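Local coordinates for protein putative dehydrogenase (Amycolatopsis orientalis, PDB 5A9T) that reduces imines to amines with NADPH as the hydride donor, as an imine reductase with a Rossmann-type cofactor domain, at residues 21-26 / 126-131; 30-35 / 56-61. All coordinates share one frame; numbering follows the deposited sequence. Where two conformers were deposited one is given.

How the contacts relate
Both contacts lie in the N-terminal, Rossmann-type part of the chain, on the same side of the chain's centre, with their own centres about 18 Å apart. In sequence, 30-35 and 56-61 of contact 2 both fall between 21-26 and 126-131, the two halves of contact 1. Helix 15-26 is followed, after a short turn, by strand 30-34, and the two pack together: Leu24 CB lies 3.8 Å from Val31 CG2, and Ala21 CB 4.1 Å from Val33 CG1. The strand therefore has helix 15-26 against one face and helix 55-60 against the other, while the 126-131 loop meets helix 15-26 elsewhere. These helix-strand-helix layers are those of a Rossmann-type domain, whose residues bind NADP(+).

Contact 1 (21-26 / 126-131); sequences AAALLD and AMVGHP
Ala23, on helix 15-26, meets the 126-131 loop through its methyl group, which approaches Val128 and Gly129. The contact is small, 72 Å² summed over both sides, and no hydrogen bond crosses it. Its nearest approach is methyl to methyl, with Ala23 CB 4.0 Å from Val128 CG1. That branch stands anti to the backbone N of Val128 (chi1 170°), a rotation that carries it to the helix, while CG2 lies beside the backbone N and does not share in the touch on Ala23. The second approach is to main chain: Gly129 CA is 4.3 Å from Ala23 CB and 5.4 Å from Ala23 CA. Gly129 sits at the third position of a type II turn from Met127 to His130, closed by His130 N to Met127 O at 3.0 Å. Its positive phi of 84° suits glycine. Around this point Val128 also packs on Met16 and Leu20 of the same helix, and Gly129 forms a backbone hydrogen bond with Leu154. Through Val128 and Gly129, then, the loop between strands 115-121 and 134-139 packs against helix 15-26. That helix carries Met16, which binds NADP(+), and is the first helix of the Rossmann fold, following the glycine-rich turn of the dinucleotide-binding motif.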
ATOM      1  N   ALA A  21     -25.182 -16.964   8.445  1.00 15.62           N
ATOM      2  CA  ALA A  21     -26.300 -17.821   8.366  1.00 16.98           C
ATOM      3  C   ALA A  21     -27.094 -17.674   7.054  1.00 17.32           C
ATOM      4  O   ALA A  21     -27.448 -18.661   6.449  1.00 17.85           O
ATOM      5  CB  ALA A  21     -27.211 -17.538   9.545  1.00 18.93           C
ATOM      6  N   ALA A  22     -27.258 -16.437   6.583  1.00 18.43           N
ATOM      7  CA  ALA A  22     -27.898 -16.193   5.328  1.00 20.17           C
ATOM      8  C   ALA A  22     -27.196 -16.805   4.151  1.00 20.83           C
ATOM      9  O   ALA A  22     -27.811 -17.438   3.312  1.00 22.57           O
ATOM     10  CB  ALA A  22     -28.109 -14.719   5.103  1.00 22.28           C
ATOM     11  N   ALA A  23     -25.833 -16.731   4.157  1.00 17.56           N
ATOM     12  CA  ALA A  23     -25.071 -17.345   3.121  1.00 20.03           C
ATOM     13  C   ALA A  23     -25.242 -18.842   3.135  1.00 17.73           C
ATOM     14  O   ALA A  23     -25.295 -19.508   2.105  1.00 20.90           O
ATOM     15  CB  ALA A  23     -23.631 -16.896   3.238  1.00 19.00           C
ATOM     16  N   LEU A  24     -25.229 -19.485   4.310  1.00 18.60           N
ATOM     17  CA  LEU A  24     -25.395 -20.914   4.370  1.00 16.69           C
ATOM     18  C   LEU A  24     -26.791 -21.402   3.940  1.00 17.93           C
ATOM     19  O   LEU A  24     -26.918 -22.381   3.253  1.00 19.56           O
ATOM     20  CB  LEU A  24     -25.054 -21.402   5.796  1.00 17.64           C
ATOM     21  CG  LEU A  24     -23.615 -21.195   6.240  1.00 19.39           C
ATOM     22  CD1 LEU A  24     -23.518 -21.372   7.716  1.00 19.44           C
ATOM     23  CD2 LEU A  24     -22.746 -22.239   5.537  1.00 18.94           C
ATOM     24  N   LEU A  25     -27.748 -20.590   4.238  1.00 18.29           N
ATOM     25  CA  LEU A  25     -29.121 -20.841   3.766  1.00 20.54           C
ATOM     26  C   LEU A  25     -29.204 -20.786   2.243  1.00 21.91           C
ATOM     27  O   LEU A  25     -29.808 -21.714   1.653  1.00 23.43           O
ATOM     28  CB  LEU A  25     -30.138 -19.862   4.405  1.00 21.43           C
ATOM     29  CG  LEU A  25     -30.459 -20.020   5.847  1.00 19.73           C
ATOM     30  CD1 LEU A  25     -31.168 -18.810   6.462  1.00 22.80           C
ATOM     31  CD2 LEU A  25     -31.324 -21.255   5.999  1.00 21.32           C
ATOM     32  N   ASP A  26     -28.549 -19.819   1.640  1.00 24.53           N
ATOM     33  CA  ASP A  26     -28.518 -19.632   0.178  0.50 25.89           C
ATOM     34  C   ASP A  26     -27.868 -20.833  -0.501  1.00 27.49           C
ATOM     35  O   ASP A  26     -28.143 -21.141  -1.663  1.00 29.96           O
ATOM     36  CB  ASP A  26     -27.804 -18.316  -0.181  0.50 25.16           C
ATOM     37  CG  ASP A  26     -28.663 -17.091   0.103  0.50 27.45           C
ATOM     38  OD1 ASP A  26     -29.870 -17.262   0.314  0.50 28.29           O
ATOM     39  OD2 ASP A  26     -28.164 -15.970   0.029  0.50 31.33           O
ATOM     40  N   ALA A 126     -21.693  -7.766   4.184  1.00 20.48           N
ATOM     41  CA  ALA A 126     -22.414  -7.790   2.897  1.00 21.18           C
ATOM     42  C   ALA A 126     -21.729  -8.504   1.863  1.00 21.53           C
ATOM     43  O   ALA A 126     -22.329  -8.879   0.852  1.00 25.34           O
ATOM     44  CB  ALA A 126     -22.685  -6.364   2.384  1.00 24.16           C
ATOM     45  N   MET A 127     -20.405  -8.748   2.001  1.00 19.68           N
ATOM     46  CA  MET A 127     -19.677  -9.461   1.033  1.00 21.13           C
ATOM     47  C   MET A 127     -19.537 -11.023   1.262  1.00 18.76           C
ATOM     48  O   MET A 127     -19.111 -11.787   0.404  1.00 19.15           O
ATOM     49  CB  MET A 127     -18.294  -8.883   0.858  1.00 23.64           C
ATOM     50  CG  MET A 127     -18.381  -7.543   0.142  1.00 31.60           C
ATOM     51  SD  MET A 127     -16.724  -7.011  -0.223  1.00 52.95           S
ATOM     52  CE  MET A 127     -15.974  -8.442  -1.009  1.00 39.44           C
ATOM     53  N   VAL A 128     -19.981 -11.422   2.473  1.00 17.99           N
ATOM     54  CA  VAL A 128     -19.932 -12.838   2.799  1.00 19.83           C
ATOM     55  C   VAL A 128     -20.757 -13.624   1.794  1.00 19.16           C
ATOM     56  O   VAL A 128     -21.886 -13.194   1.420  1.00 22.42           O
ATOM     57  CB  VAL A 128     -20.407 -13.094   4.267  1.00 18.79           C
ATOM     58  CG1 VAL A 128     -20.587 -14.625   4.468  1.00 21.38           C
ATOM     59  CG2 VAL A 128     -19.396 -12.359   5.260  1.00 23.96           C
ATOM     60  N   GLY A 129     -20.220 -14.706   1.255  1.00 18.95           N
ATOM     61  CA  GLY A 129     -20.854 -15.550   0.248  1.00 21.72           C
ATOM     62  C   GLY A 129     -20.730 -15.105  -1.184  1.00 25.49           C
ATOM     63  O   GLY A 129     -21.262 -15.791  -2.060  1.00 29.11           O
ATOM     64  N   HIS A 130     -20.114 -13.948  -1.407  1.00 22.03           N
ATOM     65  CA  HIS A 130     -19.919 -13.329  -2.737  1.00 26.41           C
ATOM     66  C   HIS A 130     -18.534 -13.432  -3.231  1.00 29.47           C
ATOM     67  O   HIS A 130     -17.578 -13.700  -2.460  1.00 26.54           O
ATOM     68  CB  HIS A 130     -20.434 -11.900  -2.729  1.00 30.13           C
ATOM     69  CG  HIS A 130     -21.907 -11.796  -2.421  1.00 37.66           C
ATOM     70  ND1 HIS A 130     -22.899 -12.162  -3.325  1.00 45.57           N
ATOM     71  CD2 HIS A 130     -22.560 -11.363  -1.315  1.00 37.62           C
ATOM     72  CE1 HIS A 130     -24.087 -12.022  -2.753  1.00 46.04           C
ATOM     73  NE2 HIS A 130     -23.910 -11.523  -1.541  1.00 38.40           N
ATOM     74  N   PRO A 131     -18.339 -13.335  -4.570  1.00 26.88           N
ATOM     75  CA  PRO A 131     -16.973 -13.405  -5.122  1.00 26.81           C
ATOM     76  C   PRO A 131     -16.136 -12.283  -4.505  1.00 23.61           C
ATOM     77  O   PRO A 131     -16.630 -11.165  -4.250  1.00 29.51           O
ATOM     78  CB  PRO A 131     -17.216 -13.118  -6.648  1.00 30.22           C
ATOM     79  CG  PRO A 131     -18.589 -13.659  -6.853  1.00 30.94           C
ATOM     80  CD  PRO A 131     -19.364 -13.192  -5.637  1.00 31.42           C
TER

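Contact 2 (30-35 / 56-61)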
ATOM      1  N   ASP A  30     -29.331 -26.954   5.995  1.00 20.24           N
ATOM      2  CA  ASP A  30     -30.324 -26.929   7.102  1.00 21.29           C
ATOM      3  C   ASP A  30     -29.716 -26.156   8.257  1.00 19.81           C
ATOM      4  O   ASP A  30     -28.915 -26.721   8.991  1.00 19.72           O
ATOM      5  CB  ASP A  30     -30.745 -28.361   7.530  1.00 22.97           C
ATOM      6  CG  ASP A  30     -31.741 -29.040   6.548  1.00 31.46           C
ATOM      7  OD1 ASP A  30     -32.318 -28.370   5.648  1.00 32.48           O
ATOM      8  OD2 ASP A  30     -31.827 -30.288   6.654  1.00 33.30           O
ATOM      9  N   VAL A  31     -30.087 -24.883   8.369  1.00 16.96           N
ATOM     10  CA  VAL A  31     -29.390 -23.984   9.282  1.00 17.39           C
ATOM     11  C   VAL A  31     -30.202 -23.859  10.537  1.00 20.16           C
ATOM     12  O   VAL A  31     -31.381 -23.352  10.505  1.00 20.09           O
ATOM     13  CB  VAL A  31     -29.049 -22.640   8.663  1.00 19.50           C
ATOM     14  CG1 VAL A  31     -28.330 -21.715   9.654  1.00 20.28           C
ATOM     15  CG2 VAL A  31     -28.228 -22.880   7.380  1.00 19.61           C
ATOM     16  N   THR A  32     -29.582 -24.169  11.657  1.00 16.48           N
ATOM     17  CA  THR A  32     -30.084 -23.830  13.008  1.00 14.26           C
ATOM     18  C   THR A  32     -29.406 -22.610  13.546  1.00 15.78           C
ATOM     19  O   THR A  32     -28.171 -22.499  13.471  1.00 17.25           O
ATOM     20  CB  THR A  32     -29.961 -24.989  13.950  1.00 16.16           C
ATOM     21  OG1 THR A  32     -30.611 -26.154  13.428  1.00 18.04           O
ATOM     22  CG2 THR A  32     -30.379 -24.705  15.367  1.00 18.40           C
ATOM     23  N   VAL A  33     -30.156 -21.642  14.094  1.00 16.01           N
ATOM     24  CA  VAL A  33     -29.570 -20.404  14.582  1.00 16.74           C
ATOM     25  C   VAL A  33     -29.828 -20.175  16.033  1.00 17.18           C
ATOM     26  O   VAL A  33     -30.894 -20.578  16.560  1.00 18.56           O
ATOM     27  CB  VAL A  33     -29.982 -19.174  13.754  1.00 18.51           C
ATOM     28  CG1 VAL A  33     -29.579 -19.328  12.343  1.00 18.72           C
ATOM     29  CG2 VAL A  33     -31.494 -18.954  13.811  1.00 21.11           C
ATOM     30  N   TRP A  34     -28.867 -19.572  16.710  1.00 15.66           N
ATOM     31  CA  TRP A  34     -28.955 -19.283  18.173  1.00 15.95           C
ATOM     32  C   TRP A  34     -28.326 -17.939  18.393  1.00 18.49           C
ATOM     33  O   TRP A  34     -27.331 -17.546  17.757  1.00 18.49           O
ATOM     34  CB  TRP A  34     -28.294 -20.318  19.030  1.00 18.34           C
ATOM     35  CG  TRP A  34     -28.218 -20.025  20.490  1.00 16.50           C
ATOM     36  CD1 TRP A  34     -29.141 -20.393  21.435  1.00 19.61           C
ATOM     37  CD2 TRP A  34     -27.221 -19.276  21.191  1.00 16.87           C
ATOM     38  NE1 TRP A  34     -28.718 -19.962  22.694  1.00 21.47           N
ATOM     39  CE2 TRP A  34     -27.588 -19.220  22.550  1.00 19.18           C
ATOM     40  CE3 TRP A  34     -26.101 -18.543  20.795  1.00 17.41           C
ATOM     41  CZ2 TRP A  34     -26.781 -18.620  23.519  1.00 20.67           C
ATOM     42  CZ3 TRP A  34     -25.320 -17.974  21.775  1.00 19.76           C
ATOM     43  CH2 TRP A  34     -25.684 -17.951  23.088  1.00 19.07           C
ATOM     44  N   ASN A  35     -28.943 -17.203  19.293  1.00 19.58           N
ATOM     45  CA  ASN A  35     -28.405 -15.963  19.776  1.00 19.20           C
ATOM     46  C   ASN A  35     -28.725 -15.798  21.240  1.00 22.36           C
ATOM     47  O   ASN A  35     -29.785 -16.220  21.657  1.00 23.55           O
ATOM     48  CB  ASN A  35     -28.926 -14.789  18.944  1.00 18.63           C
ATOM     49  CG  ASN A  35     -28.165 -13.504  19.199  1.00 20.19           C
ATOM     50  OD1 ASN A  35     -28.792 -12.481  19.739  1.00 27.65           O
ATOM     51  ND2 ASN A  35     -26.953 -13.420  18.843  1.00 17.12           N
ATOM     52  N   VAL A  56     -28.042 -25.832  24.116  1.00 19.15           N
ATOM     53  CA  VAL A  56     -27.828 -27.225  23.994  1.00 19.10           C
ATOM     54  C   VAL A  56     -28.535 -27.765  22.734  1.00 18.47           C
ATOM     55  O   VAL A  56     -27.997 -28.637  21.983  1.00 18.61           O
ATOM     56  CB  VAL A  56     -28.322 -27.934  25.273  1.00 22.59           C
ATOM     57  CG1 VAL A  56     -28.233 -29.458  25.117  1.00 26.16           C
ATOM     58  CG2 VAL A  56     -27.489 -27.529  26.500  1.00 25.29           C
ATOM     59  N   ASP A  57     -29.760 -27.329  22.493  1.00 19.63           N
ATOM     60  CA  ASP A  57     -30.444 -27.766  21.303  0.70 20.02           C
ATOM     61  C   ASP A  57     -29.747 -27.267  20.040  1.00 19.10           C
ATOM     62  O   ASP A  57     -29.630 -27.988  19.048  1.00 20.07           O
ATOM     63  CB  ASP A  57     -31.895 -27.310  21.319  0.70 21.91           C
ATOM     64  CG  ASP A  57     -32.717 -27.907  22.485  0.70 24.62           C
ATOM     65  OD1 ASP A  57     -32.496 -29.067  22.914  0.70 28.74           O
ATOM     66  OD2 ASP A  57     -33.624 -27.161  22.951  0.70 27.41           O
ATOM     67  N   ALA A  58     -29.235 -26.035  20.042  1.00 16.94           N
ATOM     68  CA  ALA A  58     -28.534 -25.546  18.878  1.00 17.01           C
ATOM     69  C   ALA A  58     -27.277 -26.368  18.582  1.00 17.18           C
ATOM     70  O   ALA A  58     -27.044 -26.760  17.467  1.00 16.74           O
ATOM     71  CB  ALA A  58     -28.113 -24.118  19.086  1.00 19.08           C
ATOM     72  N   VAL A  59     -26.500 -26.622  19.615  1.00 15.82           N
ATOM     73  CA  VAL A  59     -25.274 -27.455  19.475  1.00 16.54           C
ATOM     74  C   VAL A  59     -25.652 -28.867  18.988  1.00 16.74           C
ATOM     75  O   VAL A  59     -24.915 -29.486  18.137  1.00 16.58           O
ATOM     76  CB  VAL A  59     -24.536 -27.491  20.841  1.00 17.73           C
ATOM     77  CG1 VAL A  59     -23.462 -28.554  20.935  1.00 21.32           C
ATOM     78  CG2 VAL A  59     -23.876 -26.111  21.045  1.00 18.45           C
ATOM     79  N   SER A  60     -26.719 -29.443  19.571  1.00 15.84           N
ATOM     80  CA  SER A  60     -27.072 -30.827  19.246  0.50 15.22           C
ATOM     81  C   SER A  60     -27.615 -31.010  17.821  1.00 15.78           C
ATOM     82  O   SER A  60     -27.740 -32.143  17.322  1.00 17.12           O
ATOM     83  CB  SER A  60     -28.081 -31.367  20.300  0.50 15.20           C
ATOM     84  OG  SER A  60     -27.564 -31.336  21.605  0.50 12.88           O
ATOM     85  N   ALA A  61     -27.981 -29.913  17.118  1.00 16.38           N
ATOM     86  CA  ALA A  61     -28.612 -29.962  15.807  1.00 17.64           C
ATOM     87  C   ALA A  61     -27.641 -30.350  14.695  1.00 15.15           C
ATOM     88  O   ALA A  61     -28.049 -30.792  13.617  1.00 17.12           O
ATOM     89  CB  ALA A  61     -29.269 -28.637  15.434  1.00 19.53           C
TER
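Strand 30-34 and helix 55-60 come closest in backbone at Thr32 and Ala58, whose CA atoms are 6.3 Å apart, and no hydrogen bond joins the two segments. Such close spacing goes with small residues on the facing side: Ala58 and, three residues on, Ala61 both direct their methyls at the strand. From the strand, Thr32 and Trp34 answer on the same face, while Val33 between them points the other way. Thr32 spreads its two branches over the 56-61 segment. With chi1 at -55°, OG1 lies beside the backbone N and CG2 anti to it. CG2 is 4.1 Å from Ala58 CA and equally far from Ala61 CB, whereas OG1 comes alongside the Ala61 methyl, 3.5 Å from its CB. Further along, the Trp34 CB methylene meets Ala58 CB at 3.8 Å, and the indole, its CG anti to N (chi1 174°), extends past that methyl, which lies oblique to the ring. Ser60 N is hydrogen-bonded to Val56 O at 2.8 Å. Outside the pair, Ala58 O is hydrogen-bonded to Thr9 OG1, which ties this helix to strand 7-11. The strand ends at Trp34, and the next residues, Asn35, Arg36 and Ser37, bind NADP(+). Helix 55-60 thus packs on one face of the parallel part of the sheet, against a strand that leads into cofactor-binding residues, an alpha/beta layering characteristic of the Rossmann fold.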